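Local coordinates for protein profilin-1A (Acanthamoeba castellanii, PDB 1ACF) that binds monomeric actin and so alters the cytoskeleton, blocking polymerization at high concentration and enhancing it at low, and also binds the phosphoinositide PIP2, at residues 20-25 and 95-100. Numbering follows the deposited sequence.
Sequences AILGLD and ILVGVY
Ile95 faces Leu22 as an antiparallel hydrogen-bonded pair, and each residue gives its N-H and accepts at its C=O. Ile95 N donates to Leu22 O and Leu22 N to Ile95 O, both at a short 2.6 Å. The second is nearly straight at hydrogen (170°), with its donor in the carbonyl plane. In the first the donor is tilted 33° from the plane of the Leu22 carbonyl. Ile95 O also takes a CA-H contact from Ile21 CA at 3.4 Å. The Ile95 side chain reaches Leu24. With CG1 beside the backbone N (chi1 -51°), that branch of Ile95 meets Leu24 CD2 at 3.8 Å. The two side chains cross at about a right angle.

Leu96 pairs with Ile21 at a non-hydrogen-bonded position, and their side chains lie side by side on the face opposite Ile95 and Leu22. Leu96 CD2 comes 3.3 Å from Ile21 CG1, closer than usual carbon contact. Ile21 CD1 follows at 3.9 Å from Leu96 CD2. Helix 106-121 covers Leu96 through Val113, Leu116 and Ala117. It carries the actin-binding site Lys115, whose side chain is about 8 Å from that of Leu96.

Val97 pairs with Ala20. Val97 N donates to Ala20 O at 3.0 Å, and Ala20 N to Val97 O at 2.9 Å. Val97 returns to the face of Ile95, where Leu22 CD1 makes a looser contact with its CG2. Helix 39-50 covers this face, with Ala46 and Phe49 against Ile95 and Leu45 against Val97.

Four backbone bonds thus join neighbouring strands in the central antiparallel sheet of the profilin fold. They satisfy buried peptide groups, while apolar side chains on both faces meet the flanking helices.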
loop_
_atom_site.group_PDB
_atom_site.type_symbol
_atom_site.label_atom_id
_atom_site.label_comp_id
_atom_site.label_asym_id
_atom_site.label_seq_id
_atom_site.Cartn_x
_atom_site.Cartn_y
_atom_site.Cartn_z
ATOM N N ALA A 20 -2.566 1.028 -5.527
ATOM C CA ALA A 20 -4.037 0.929 -5.355
ATOM C C ALA A 20 -4.390 1.832 -4.150
ATOM O O ALA A 20 -3.471 2.146 -3.380
ATOM C CB ALA A 20 -4.536 -0.472 -5.146
ATOM N N ILE A 21 -5.657 2.206 -4.094
ATOM C CA ILE A 21 -6.190 3.001 -2.983
ATOM C C ILE A 21 -7.416 2.261 -2.453
ATOM O O ILE A 21 -8.366 2.022 -3.235
ATOM C CB ILE A 21 -6.507 4.494 -3.243
ATOM C CG1 ILE A 21 -5.268 5.406 -3.291
ATOM C CG2 ILE A 21 -7.444 4.961 -2.079
ATOM C CD1 ILE A 21 -5.645 6.820 -3.853
ATOM N N LEU A 22 -7.283 1.850 -1.193
ATOM C CA LEU A 22 -8.436 1.147 -0.597
ATOM C C LEU A 22 -9.210 1.931 0.485
ATOM O O LEU A 22 -8.757 2.890 1.110
ATOM C CB LEU A 22 -7.922 -0.119 0.086
ATOM C CG LEU A 22 -7.425 -1.358 -0.569
ATOM C CD1 LEU A 22 -6.633 -1.073 -1.811
ATOM C CD2 LEU A 22 -6.639 -2.079 0.518
ATOM N N GLY A 23 -10.365 1.360 0.755
ATOM C CA GLY A 23 -11.309 1.737 1.795
ATOM C C GLY A 23 -10.950 0.843 3.016
ATOM O O GLY A 23 -10.362 -0.217 2.896
ATOM N N LEU A 24 -11.345 1.329 4.192
ATOM C CA LEU A 24 -11.115 0.642 5.476
ATOM C C LEU A 24 -11.956 -0.603 5.536
ATOM O O LEU A 24 -11.702 -1.440 6.447
ATOM C CB LEU A 24 -11.222 1.662 6.630
ATOM C CG LEU A 24 -10.163 2.733 6.791
ATOM C CD1 LEU A 24 -10.385 3.529 8.092
ATOM C CD2 LEU A 24 -8.780 2.110 6.880
ATOM N N ASP A 25 -12.869 -0.779 4.596
ATOM C CA ASP A 25 -13.619 -2.061 4.560
ATOM C C ASP A 25 -12.832 -3.086 3.697
ATOM O O ASP A 25 -13.336 -4.196 3.516
ATOM C CB ASP A 25 -15.005 -1.933 3.986
ATOM C CG ASP A 25 -15.049 -1.284 2.612
ATOM O OD1 ASP A 25 -14.080 -0.667 2.194
ATOM O OD2 ASP A 25 -16.101 -1.440 1.982
ATOM N N ILE A 95 -6.606 3.420 2.551
ATOM C CA ILE A 95 -5.277 2.782 2.611
ATOM C C ILE A 95 -4.591 2.885 1.226
ATOM O O ILE A 95 -5.204 2.493 0.256
ATOM C CB ILE A 95 -5.276 1.292 3.042
ATOM C CG1 ILE A 95 -6.093 1.095 4.345
ATOM C CG2 ILE A 95 -3.754 0.937 3.268
ATOM C CD1 ILE A 95 -6.626 -0.364 4.562
ATOM N N LEU A 96 -3.385 3.389 1.298
ATOM C CA LEU A 96 -2.511 3.551 0.139
ATOM C C LEU A 96 -1.592 2.309 0.054
ATOM O O LEU A 96 -1.049 1.939 1.095
ATOM C CB LEU A 96 -1.628 4.788 0.113
ATOM C CG LEU A 96 -2.199 6.138 0.287
ATOM C CD1 LEU A 96 -1.223 7.265 0.074
ATOM C CD2 LEU A 96 -3.376 6.270 -0.708
ATOM N N VAL A 97 -1.533 1.785 -1.183
ATOM C CA VAL A 97 -0.637 0.645 -1.478
ATOM C C VAL A 97 0.292 1.034 -2.655
ATOM O O VAL A 97 -0.224 1.290 -3.757
ATOM C CB VAL A 97 -1.341 -0.675 -1.782
ATOM C CG1 VAL A 97 -0.221 -1.762 -1.859
ATOM C CG2 VAL A 97 -2.434 -1.105 -0.838
ATOM N N GLY A 98 1.546 1.035 -2.381
ATOM C CA GLY A 98 2.601 1.349 -3.360
ATOM C C GLY A 98 3.601 0.189 -3.464
ATOM O O GLY A 98 4.535 0.047 -2.640
ATOM N N VAL A 99 3.408 -0.618 -4.534
ATOM C CA VAL A 99 4.317 -1.776 -4.773
ATOM C C VAL A 99 5.600 -1.350 -5.521
ATOM O O VAL A 99 5.482 -0.532 -6.472
ATOM C CB VAL A 99 3.562 -2.851 -5.575
ATOM C CG1 VAL A 99 4.523 -3.940 -6.080
ATOM C CG2 VAL A 99 2.413 -3.503 -4.875
ATOM N N TYR A 100 6.791 -1.817 -5.162
ATOM C CA TYR A 100 7.992 -1.417 -5.950
ATOM C C TYR A 100 8.795 -2.649 -6.400
ATOM O O TYR A 100 8.703 -3.740 -5.779
ATOM C CB TYR A 100 8.941 -0.426 -5.225
ATOM C CG TYR A 100 9.494 -0.983 -3.933
ATOM C CD1 TYR A 100 8.710 -0.944 -2.769
ATOM C CD2 TYR A 100 10.717 -1.635 -3.853
ATOM C CE1 TYR A 100 9.170 -1.485 -1.554
ATOM C CE2 TYR A 100 11.188 -2.146 -2.637
ATOM C CZ TYR A 100 10.410 -2.089 -1.492
ATOM O OH TYR A 100 10.829 -2.608 -0.283
#